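Local coordinates for glycerol-3-phosphate dehydrogenase [NAD(+)] (Dunaliella salina, PDB 6IUY), which probably interconverts dihydroxyacetone phosphate and sn-glycerol 3-phosphate with NAD(H), and joins this dehydrogenase to a phosphatase-like domain for direct conversion of dihydroxyacetone phosphate to glycerol, at residues L87-I97 / M158-V169; G113-R124 / Y247-K255. All blocks are in the same frame, centred on the assembly; numbering follows the deposited sequence.

Contact 1: L87-I97 / M158-V169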
loop_
_atom_site.group_PDB
_atom_site.type_symbol
_atom_site.label_atom_id
_atom_site.label_comp_id
_atom_site.label_asym_id
_atom_site.label_seq_id
_atom_site.Cartn_x
_atom_site.Cartn_y
_atom_site.Cartn_z
ATOM N N LEU A 87 -45.899 23.383 31.177
ATOM C CA LEU A 87 -45.826 24.045 29.879
ATOM C C LEU A 87 -47.164 24.737 29.612
ATOM O O LEU A 87 -47.198 25.929 29.295
ATOM C CB LEU A 87 -45.473 23.038 28.764
ATOM C CG LEU A 87 -45.382 23.447 27.278
ATOM C CD1 LEU A 87 -44.703 24.788 27.091
ATOM C CD2 LEU A 87 -44.690 22.376 26.417
ATOM N N ALA A 88 -48.259 23.991 29.781
ATOM C CA ALA A 88 -49.604 24.496 29.505
ATOM C C ALA A 88 -49.873 25.803 30.251
ATOM O O ALA A 88 -50.544 26.689 29.730
ATOM C CB ALA A 88 -50.651 23.447 29.864
ATOM N N LYS A 89 -49.332 25.924 31.461
ATOM C CA LYS A 89 -49.411 27.178 32.210
ATOM C C LYS A 89 -48.487 28.229 31.591
ATOM O O LYS A 89 -47.264 28.042 31.561
ATOM C CB LYS A 89 -49.049 26.955 33.683
ATOM C CG LYS A 89 -50.233 27.044 34.639
ATOM C CD LYS A 89 -50.548 25.694 35.275
ATOM C CE LYS A 89 -51.916 25.175 34.857
ATOM N NZ LYS A 89 -51.958 24.826 33.412
ATOM N N LEU A 90 -49.056 29.329 31.094
ATOM C CA LEU A 90 -48.216 30.347 30.450
ATOM C C LEU A 90 -48.861 31.696 30.043
ATOM O O LEU A 90 -49.410 32.437 30.876
ATOM C CB LEU A 90 -47.552 29.734 29.201
ATOM C CG LEU A 90 -48.404 29.033 28.138
ATOM C CD1 LEU A 90 -49.906 29.340 28.259
ATOM C CD2 LEU A 90 -47.900 29.445 26.776
ATOM N N ASN A 91 -48.780 31.966 28.738
ATOM C CA ASN A 91 -48.678 33.311 28.179
ATOM C C ASN A 91 -47.258 33.819 28.454
ATOM O O ASN A 91 -47.058 34.857 29.085
ATOM C CB ASN A 91 -49.736 34.247 28.751
ATOM C CG ASN A 91 -50.380 35.113 27.682
ATOM O OD1 ASN A 91 -49.992 35.067 26.509
ATOM N ND2 ASN A 91 -51.378 35.897 28.079
ATOM N N PHE A 92 -46.287 33.046 27.956
ATOM C CA PHE A 92 -44.857 33.136 28.298
ATOM C C PHE A 92 -44.012 33.213 27.013
ATOM O O PHE A 92 -44.340 32.574 26.009
ATOM C CB PHE A 92 -44.470 31.925 29.173
ATOM C CG PHE A 92 -42.983 31.641 29.263
ATOM C CD1 PHE A 92 -42.211 32.184 30.282
ATOM C CD2 PHE A 92 -42.372 30.770 28.369
ATOM C CE1 PHE A 92 -40.847 31.897 30.387
ATOM C CE2 PHE A 92 -41.005 30.482 28.465
ATOM C CZ PHE A 92 -40.245 31.048 29.478
ATOM N N THR A 93 -42.931 33.990 27.055
ATOM C CA THR A 93 -42.253 34.430 25.837
ATOM C C THR A 93 -40.744 34.107 25.835
ATOM O O THR A 93 -40.108 34.079 26.890
ATOM C CB THR A 93 -42.473 35.953 25.640
ATOM O OG1 THR A 93 -42.473 36.285 24.244
ATOM C CG2 THR A 93 -41.412 36.756 26.374
ATOM N N PRO A 94 -40.170 33.869 24.641
ATOM C CA PRO A 94 -38.786 33.409 24.468
ATOM C C PRO A 94 -37.766 34.282 25.183
ATOM O O PRO A 94 -36.796 33.772 25.747
ATOM C CB PRO A 94 -38.578 33.477 22.951
ATOM C CG PRO A 94 -39.628 34.412 22.459
ATOM C CD PRO A 94 -40.802 34.158 23.346
ATOM N N THR A 95 -37.978 35.591 25.155
ATOM C CA THR A 95 -37.098 36.498 25.875
ATOM C C THR A 95 -37.070 36.130 27.363
ATOM O O THR A 95 -36.074 36.348 28.047
ATOM C CB THR A 95 -37.525 37.970 25.678
ATOM O OG1 THR A 95 -37.421 38.676 26.918
ATOM C CG2 THR A 95 -38.951 38.055 25.184
ATOM N N ASP A 96 -38.153 35.537 27.855
ATOM C CA ASP A 96 -38.184 35.059 29.237
ATOM C C ASP A 96 -37.279 33.841 29.470
ATOM O O ASP A 96 -36.553 33.793 30.468
ATOM C CB ASP A 96 -39.612 34.715 29.661
ATOM C CG ASP A 96 -40.410 35.934 30.062
ATOM O OD1 ASP A 96 -40.284 36.365 31.229
ATOM O OD2 ASP A 96 -41.164 36.461 29.217
ATOM N N ILE A 97 -37.326 32.859 28.567
ATOM C CA ILE A 97 -36.475 31.676 28.705
ATOM C C ILE A 97 -35.005 32.095 28.607
ATOM O O ILE A 97 -34.148 31.538 29.294
ATOM C CB ILE A 97 -36.809 30.588 27.647
ATOM C CG1 ILE A 97 -36.211 29.235 28.043
ATOM C CG2 ILE A 97 -36.313 30.993 26.281
ATOM C CD1 ILE A 97 -36.582 28.768 29.424
ATOM N N MET A 158 -40.094 22.417 24.363
ATOM C CA MET A 158 -41.404 23.019 24.567
ATOM C C MET A 158 -42.005 23.185 23.182
ATOM O O MET A 158 -41.273 23.171 22.188
ATOM C CB MET A 158 -41.303 24.362 25.292
ATOM C CG MET A 158 -40.806 24.285 26.717
ATOM S SD MET A 158 -40.414 25.934 27.352
ATOM C CE MET A 158 -41.757 26.864 26.602
ATOM N N SER A 159 -43.324 23.328 23.098
ATOM C CA SER A 159 -43.961 23.542 21.804
ATOM C C SER A 159 -43.951 25.031 21.478
ATOM O O SER A 159 -44.726 25.815 22.026
ATOM C CB SER A 159 -45.385 22.985 21.800
ATOM O OG SER A 159 -45.405 21.668 22.334
ATOM N N TRP A 160 -43.036 25.429 20.610
ATOM C CA TRP A 160 -42.922 26.827 20.239
ATOM C C TRP A 160 -43.541 27.055 18.876
ATOM O O TRP A 160 -43.328 26.284 17.951
ATOM C CB TRP A 160 -41.456 27.282 20.216
ATOM C CG TRP A 160 -40.835 27.456 21.558
ATOM C CD1 TRP A 160 -39.937 26.621 22.168
ATOM C CD2 TRP A 160 -41.061 28.536 22.471
ATOM N NE1 TRP A 160 -39.598 27.113 23.407
ATOM C CE2 TRP A 160 -40.271 28.290 23.615
ATOM C CE3 TRP A 160 -41.859 29.685 22.436
ATOM C CZ2 TRP A 160 -40.256 29.153 24.710
ATOM C CZ3 TRP A 160 -41.845 30.536 23.525
ATOM C CH2 TRP A 160 -41.046 30.269 24.646
ATOM N N GLN A 161 -44.318 28.116 18.749
ATOM C CA GLN A 161 -44.641 28.611 17.428
ATOM C C GLN A 161 -43.313 29.116 16.861
ATOM O O GLN A 161 -42.488 29.620 17.620
ATOM C CB GLN A 161 -45.701 29.707 17.496
ATOM C CG GLN A 161 -46.150 30.213 16.146
ATOM C CD GLN A 161 -46.970 31.470 16.270
ATOM O OE1 GLN A 161 -47.577 31.728 17.317
ATOM N NE2 GLN A 161 -46.984 32.275 15.212
ATOM N N LEU A 162 -43.079 28.962 15.558
ATOM C CA LEU A 162 -41.741 29.237 15.025
ATOM C C LEU A 162 -41.635 30.328 13.959
ATOM O O LEU A 162 -40.630 31.020 13.918
ATOM C CB LEU A 162 -41.127 27.956 14.450
ATOM C CG LEU A 162 -40.440 27.016 15.441
ATOM C CD1 LEU A 162 -39.510 26.070 14.705
ATOM C CD2 LEU A 162 -39.688 27.786 16.517
ATOM N N ASP A 163 -42.654 30.459 13.114
ATOM C CA ASP A 163 -42.650 31.318 11.911
ATOM C C ASP A 163 -41.633 30.832 10.863
ATOM O O ASP A 163 -41.523 29.625 10.626
ATOM C CB ASP A 163 -42.456 32.834 12.266
ATOM C CG ASP A 163 -40.980 33.275 12.515
ATOM O OD1 ASP A 163 -40.025 32.680 11.977
ATOM O OD2 ASP A 163 -40.801 34.267 13.246
ATOM N N ASP A 164 -40.920 31.764 10.226
ATOM C CA ASP A 164 -40.096 31.455 9.059
ATOM C C ASP A 164 -38.595 31.457 9.334
ATOM O O ASP A 164 -37.804 31.395 8.398
ATOM C CB ASP A 164 -40.416 32.434 7.927
ATOM C CG ASP A 164 -41.790 32.197 7.325
ATOM O OD1 ASP A 164 -42.566 31.401 7.908
ATOM O OD2 ASP A 164 -42.096 32.807 6.273
ATOM N N HIS A 165 -38.217 31.543 10.610
ATOM C CA HIS A 165 -36.856 31.221 11.069
ATOM C C HIS A 165 -36.948 30.364 12.353
ATOM O O HIS A 165 -36.677 29.160 12.326
ATOM C CB HIS A 165 -36.022 32.483 11.341
ATOM C CG HIS A 165 -35.974 33.464 10.204
ATOM N ND1 HIS A 165 -35.948 33.081 8.880
ATOM C CD2 HIS A 165 -35.934 34.820 10.202
ATOM C CE1 HIS A 165 -35.904 34.158 8.113
ATOM N NE2 HIS A 165 -35.895 35.226 8.890
ATOM N N GLY A 166 -37.336 30.987 13.472
ATOM C CA GLY A 166 -37.553 30.256 14.717
ATOM C C GLY A 166 -37.867 31.008 16.013
ATOM O O GLY A 166 -36.996 31.683 16.555
ATOM N N GLU A 167 -39.118 30.909 16.480
ATOM C CA GLU A 167 -39.473 31.016 17.913
ATOM C C GLU A 167 -40.076 32.344 18.439
ATOM O O GLU A 167 -39.392 33.093 19.138
ATOM C CB GLU A 167 -38.238 30.680 18.749
ATOM C CG GLU A 167 -38.475 30.609 20.240
ATOM C CD GLU A 167 -37.258 30.098 20.998
ATOM O OE1 GLU A 167 -36.697 29.055 20.592
ATOM O OE2 GLU A 167 -36.856 30.738 21.997
ATOM N N PRO A 168 -41.357 32.636 18.113
ATOM C CA PRO A 168 -42.085 33.760 18.727
ATOM C C PRO A 168 -42.815 33.448 20.044
ATOM O O PRO A 168 -42.527 34.101 21.046
ATOM C CB PRO A 168 -43.100 34.151 17.648
ATOM C CG PRO A 168 -43.313 32.924 16.881
ATOM C CD PRO A 168 -41.977 32.240 16.837
ATOM N N VAL A 169 -43.754 32.505 20.052
ATOM C CA VAL A 169 -44.507 32.238 21.284
ATOM C C VAL A 169 -44.928 30.777 21.430
ATOM O O VAL A 169 -45.024 30.045 20.439
ATOM C CB VAL A 169 -45.777 33.123 21.377
ATOM C CG1 VAL A 169 -45.396 34.577 21.633
ATOM C CG2 VAL A 169 -46.638 32.988 20.114
#
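Leu-87, Phe-92 and Pro-94 pack on Met-158 and Trp-160 in the tight part of this contact, in the haloacid dehalogenase-like domain. Residues 87-97 run from helix 82-88 into helix 94-103, probably part of the cap inserted into such phosphatases; residues 158-169 fold back as a hairpin-like loop after edge strand 153-154 of the core sheet. The evidence for close packing is the Met-158 methyl: CE lies 3.6 Å from Leu-87 CD1 and 4.1 Å from Phe-92 CE2. With chi3 at 38° the thioether chain bends, which brings CE over one face of the Trp-160 indole, off towards its rim. Trp-160 CH2 meets Phe-92 CE2 at 3.8 Å, the two side chains crossing obliquely, and Trp-160 CZ3 lies 3.8 Å from Pro-94 CD. Glu-137 OE2 accepts a hydrogen bond from Met-158 N and a weak one from Trp-160 NE1, tying down this end of the loop. The other side is looser and nearer to solvent: Val-169 is exposed, and Thr-93 OG1 stays 3.9 Å from Pro-168 O. There the extended Glu-167 chain passes the opposite indole face with CG, and its OE2 ends 3.4 Å from Pro-94 CB.

Contact 2: G113-R124 / Y247-K255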
loop_
_atom_site.group_PDB
_atom_site.type_symbol
_atom_site.label_atom_id
_atom_site.label_comp_id
_atom_site.label_asym_id
_atom_site.label_seq_id
_atom_site.Cartn_x
_atom_site.Cartn_y
_atom_site.Cartn_z
ATOM N N GLY A 113 -19.201 17.114 42.128
ATOM C CA GLY A 113 -18.601 15.867 41.712
ATOM C C GLY A 113 -19.086 15.328 40.371
ATOM O O GLY A 113 -18.510 14.367 39.855
ATOM N N VAL A 114 -20.127 15.923 39.797
ATOM C CA VAL A 114 -20.699 15.339 38.592
ATOM C C VAL A 114 -19.915 15.757 37.343
ATOM O O VAL A 114 -19.736 14.951 36.432
ATOM C CB VAL A 114 -22.193 15.701 38.423
ATOM C CG1 VAL A 114 -22.363 17.154 37.954
ATOM C CG2 VAL A 114 -22.854 14.728 37.454
ATOM N N GLU A 115 -19.436 16.999 37.317
ATOM C CA GLU A 115 -18.553 17.453 36.244
ATOM C C GLU A 115 -17.282 16.612 36.193
ATOM O O GLU A 115 -16.877 16.165 35.127
ATOM C CB GLU A 115 -18.184 18.924 36.418
ATOM C CG GLU A 115 -19.361 19.839 36.680
ATOM C CD GLU A 115 -18.925 21.268 36.932
ATOM O OE1 GLU A 115 -18.287 21.864 36.033
ATOM O OE2 GLU A 115 -19.203 21.785 38.037
ATOM N N ASN A 116 -16.662 16.388 37.348
ATOM C CA ASN A 116 -15.481 15.529 37.409
ATOM C C ASN A 116 -15.774 14.102 36.949
ATOM O O ASN A 116 -14.934 13.467 36.320
ATOM C CB ASN A 116 -14.886 15.487 38.829
ATOM C CG ASN A 116 -14.205 16.777 39.216
ATOM O OD1 ASN A 116 -13.941 17.631 38.370
ATOM N ND2 ASN A 116 -13.909 16.930 40.507
ATOM N N LEU A 117 -16.953 13.585 37.283
ATOM C CA LEU A 117 -17.308 12.229 36.883
ATOM C C LEU A 117 -17.525 12.122 35.373
ATOM O O LEU A 117 -17.038 11.189 34.728
ATOM C CB LEU A 117 -18.562 11.767 37.611
ATOM C CG LEU A 117 -19.167 10.484 37.051
ATOM C CD1 LEU A 117 -18.135 9.376 37.029
ATOM C CD2 LEU A 117 -20.357 10.078 37.902
ATOM N N ILE A 118 -18.256 13.075 34.809
ATOM C CA ILE A 118 -18.564 13.022 33.392
ATOM C C ILE A 118 -17.276 13.223 32.573
ATOM O O ILE A 118 -17.058 12.527 31.580
ATOM C CB ILE A 118 -19.661 14.059 33.023
ATOM C CG1 ILE A 118 -21.023 13.554 33.529
ATOM C CG2 ILE A 118 -19.721 14.280 31.515
ATOM C CD1 ILE A 118 -22.161 14.572 33.471
ATOM N N ALA A 119 -16.409 14.140 33.010
ATOM C CA ALA A 119 -15.108 14.351 32.361
ATOM C C ALA A 119 -14.268 13.081 32.347
ATOM O O ALA A 119 -13.643 12.747 31.339
ATOM C CB ALA A 119 -14.345 15.462 33.045
ATOM N N ALA A 120 -14.256 12.378 33.475
ATOM C CA ALA A 120 -13.530 11.130 33.595
ATOM C C ALA A 120 -14.045 10.090 32.598
ATOM O O ALA A 120 -13.257 9.412 31.923
ATOM C CB ALA A 120 -13.633 10.596 35.019
ATOM N N LEU A 121 -15.366 9.951 32.518
ATOM C CA LEU A 121 -15.964 8.983 31.605
ATOM C C LEU A 121 -15.550 9.307 30.162
ATOM O O LEU A 121 -15.100 8.429 29.429
ATOM C CB LEU A 121 -17.494 8.959 31.751
ATOM C CG LEU A 121 -18.041 8.428 33.086
ATOM C CD1 LEU A 121 -19.490 8.844 33.282
ATOM C CD2 LEU A 121 -17.909 6.904 33.187
ATOM N N LYS A 122 -15.665 10.563 29.761
ATOM C CA LYS A 122 -15.346 10.905 28.380
ATOM C C LYS A 122 -13.841 10.682 28.087
ATOM O O LYS A 122 -13.468 10.242 27.000
ATOM C CB LYS A 122 -15.784 12.347 28.085
ATOM C CG LYS A 122 -17.294 12.561 28.352
ATOM C CD LYS A 122 -17.862 13.850 27.769
ATOM C CE LYS A 122 -18.171 13.695 26.293
ATOM N NZ LYS A 122 -18.887 14.888 25.769
ATOM N N ALA A 123 -12.994 10.943 29.082
ATOM C CA ALA A 123 -11.549 10.817 28.934
ATOM C C ALA A 123 -11.117 9.390 28.641
ATOM O O ALA A 123 -10.066 9.183 28.033
ATOM C CB ALA A 123 -10.839 11.327 30.187
ATOM N N ARG A 124 -11.902 8.403 29.069
ATOM C CA ARG A 124 -11.595 7.017 28.709
ATOM C C ARG A 124 -12.553 6.436 27.649
ATOM O O ARG A 124 -12.744 5.217 27.565
ATOM C CB ARG A 124 -11.598 6.127 29.954
ATOM C CG ARG A 124 -12.969 5.817 30.510
ATOM C CD ARG A 124 -12.847 5.022 31.808
ATOM N NE ARG A 124 -12.217 5.823 32.853
ATOM C CZ ARG A 124 -11.700 5.315 33.963
ATOM N NH1 ARG A 124 -11.734 4.008 34.158
ATOM N NH2 ARG A 124 -11.150 6.108 34.872
ATOM N N TYR A 247 -21.100 11.323 44.155
ATOM C CA TYR A 247 -20.557 10.901 42.874
ATOM C C TYR A 247 -19.137 10.372 43.020
ATOM O O TYR A 247 -18.659 9.646 42.150
ATOM C CB TYR A 247 -20.614 12.039 41.847
ATOM C CG TYR A 247 -21.951 12.089 41.153
ATOM C CD1 TYR A 247 -22.548 10.927 40.689
ATOM C CD2 TYR A 247 -22.640 13.281 41.010
ATOM C CE1 TYR A 247 -23.775 10.953 40.072
ATOM C CE2 TYR A 247 -23.868 13.318 40.397
ATOM C CZ TYR A 247 -24.434 12.153 39.931
ATOM O OH TYR A 247 -25.665 12.188 39.325
ATOM N N ASP A 248 -18.465 10.702 44.122
ATOM C CA ASP A 248 -17.133 10.153 44.329
ATOM C C ASP A 248 -17.263 8.686 44.744
ATOM O O ASP A 248 -16.274 7.973 44.876
ATOM C CB ASP A 248 -16.314 10.977 45.346
ATOM C CG ASP A 248 -16.979 11.093 46.722
ATOM O OD1 ASP A 248 -17.637 10.127 47.177
ATOM O OD2 ASP A 248 -16.823 12.164 47.359
ATOM N N GLU A 249 -18.496 8.225 44.915
ATOM C CA GLU A 249 -18.749 6.800 45.121
ATOM C C GLU A 249 -18.649 6.074 43.778
ATOM O O GLU A 249 -18.103 4.973 43.688
ATOM C CB GLU A 249 -20.125 6.595 45.756
ATOM C CG GLU A 249 -20.409 5.213 46.335
ATOM C CD GLU A 249 -21.674 5.212 47.202
ATOM O OE1 GLU A 249 -22.252 4.120 47.435
ATOM O OE2 GLU A 249 -22.085 6.317 47.645
ATOM N N LEU A 250 -19.175 6.704 42.732
ATOM C CA LEU A 250 -19.097 6.149 41.384
ATOM C C LEU A 250 -17.690 6.299 40.807
ATOM O O LEU A 250 -17.140 5.361 40.237
ATOM C CB LEU A 250 -20.112 6.828 40.464
ATOM C CG LEU A 250 -21.567 6.411 40.634
ATOM C CD1 LEU A 250 -22.462 7.316 39.785
ATOM C CD2 LEU A 250 -21.725 4.944 40.257
ATOM N N MET A 251 -17.129 7.492 40.963
ATOM C CA MET A 251 -15.783 7.808 40.514
ATOM C C MET A 251 -14.753 6.787 40.984
ATOM O O MET A 251 -13.950 6.281 40.188
ATOM C CB MET A 251 -15.392 9.197 41.003
ATOM C CG MET A 251 -15.617 10.302 39.989
ATOM S SD MET A 251 -14.090 10.670 39.098
ATOM C CE MET A 251 -14.093 12.458 39.112
ATOM N N ALA A 252 -14.797 6.470 42.273
ATOM C CA ALA A 252 -13.800 5.607 42.888
ATOM C C ALA A 252 -14.008 4.130 42.567
ATOM O O ALA A 252 -13.236 3.282 43.019
ATOM C CB ALA A 252 -13.792 5.821 44.399
ATOM N N LYS A 253 -15.051 3.808 41.812
ATOM C CA LYS A 253 -15.236 2.429 41.373
ATOM C C LYS A 253 -14.923 2.310 39.882
ATOM O O LYS A 253 -14.970 1.214 39.314
ATOM C CB LYS A 253 -16.652 1.937 41.683
ATOM C CG LYS A 253 -16.949 1.817 43.184
ATOM C CD LYS A 253 -15.911 0.940 43.881
ATOM C CE LYS A 253 -16.104 0.907 45.394
ATOM N NZ LYS A 253 -14.923 0.336 46.103
ATOM N N LEU A 254 -14.596 3.442 39.261
ATOM C CA LEU A 254 -14.066 3.447 37.890
ATOM C C LEU A 254 -12.766 2.652 37.841
ATOM O O LEU A 254 -11.880 2.864 38.682
ATOM C CB LEU A 254 -13.808 4.876 37.395
ATOM C CG LEU A 254 -14.989 5.745 36.959
ATOM C CD1 LEU A 254 -14.509 7.126 36.563
ATOM C CD2 LEU A 254 -15.719 5.103 35.806
ATOM N N LYS A 255 -12.638 1.740 36.877
ATOM C CA LYS A 255 -11.391 0.985 36.760
ATOM C C LYS A 255 -10.209 1.926 36.481
ATOM O O LYS A 255 -10.322 2.881 35.695
ATOM C CB LYS A 255 -11.485 -0.081 35.665
ATOM C CG LYS A 255 -10.509 -1.242 35.885
ATOM C CD LYS A 255 -10.559 -2.252 34.752
ATOM C CE LYS A 255 -9.709 -3.490 35.045
ATOM N NZ LYS A 255 -9.855 -4.551 33.996
#
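Leu-117 sits at the apolar centre, where two helices of the haloacid dehalogenase-like Rossmannoid core lie side by side: helix 114-123, which leads into strand 127-131, and helix 247-251, which follows edge strand 242-244. Their segment axes approach to 9.4 Å at 20°, nearly parallel. Leu-117 has CG trans to the backbone N (chi1 168°), and its side chain crosses that of Tyr-247 at about a right angle, Leu-117 CD2 lying 3.6 Å from Tyr-247 CD1 and 4.0 Å from Leu-250 CD1. The Leu-117 and Met-251 side chains slide past each other in opposite directions, with Leu-117 CD1 beside Met-251 CG; bends at chi2 and chi3 set Met-251 SD by Ala-120 CB and turn CE back towards Asn-116. Val-114 runs alongside Tyr-247, Val-114 CG2 being 3.4 Å from Tyr-247 CE2. Gly-113, at the N-cap position, leaves room here: a CB would crowd Tyr-247 CB and, at these backbone angles, also jam against the preceding carbonyl O. The tyrosine ring also stacks on Phe-227, and its OH is hydrogen-bonded to Thr-45 O. Replacing this tyrosine by alanine is likely to open a gap beside Val-114 and Leu-117, take away the stack on Phe-227 and leave Thr-45 O without that donor. Further along, Leu-254 divides its methyls: CD1 lies 3.9 Å from Ala-120 CB, and CD2 3.9 Å from Leu-121 CD2, those two leucines crossing at about a right angle. Arg-124, just past the helix, begins the polar edge. Its chain bends at chi3, Leu-254 CD1 lies over one guanidinium face, and NH2 donates to Gly-287 O. At the guanidinium edge NH1 donates to Lys-255 O with an N-H...O angle of 152°; the modelled NH1-O distance, 2.4 Å, is very short and doubtful.

Contacts 1 and 2 are separate packing sites, with centres 36 Å apart and nearest atoms about 20 Å apart, yet their segments alternate along the chain and helix 94-103 is followed directly by helix 114-123. Contact 2 lies closer to the magnesium site of Asp-41, Asp-43 and Asp-206 than contact 1. From contact 1, the Met-158 side chain is about 12 Å from that of Asp-43; from contact 2, the Tyr-247 side chain is about 8 Å from those of Asp-41 and Asp-206 and about 9 Å from the metal. Contact 1 lies far out, its centre 46 Å from the chain's centre, whereas contact 2, at 19 Å, is where the phosphatase-like domain leads into the dehydrogenase.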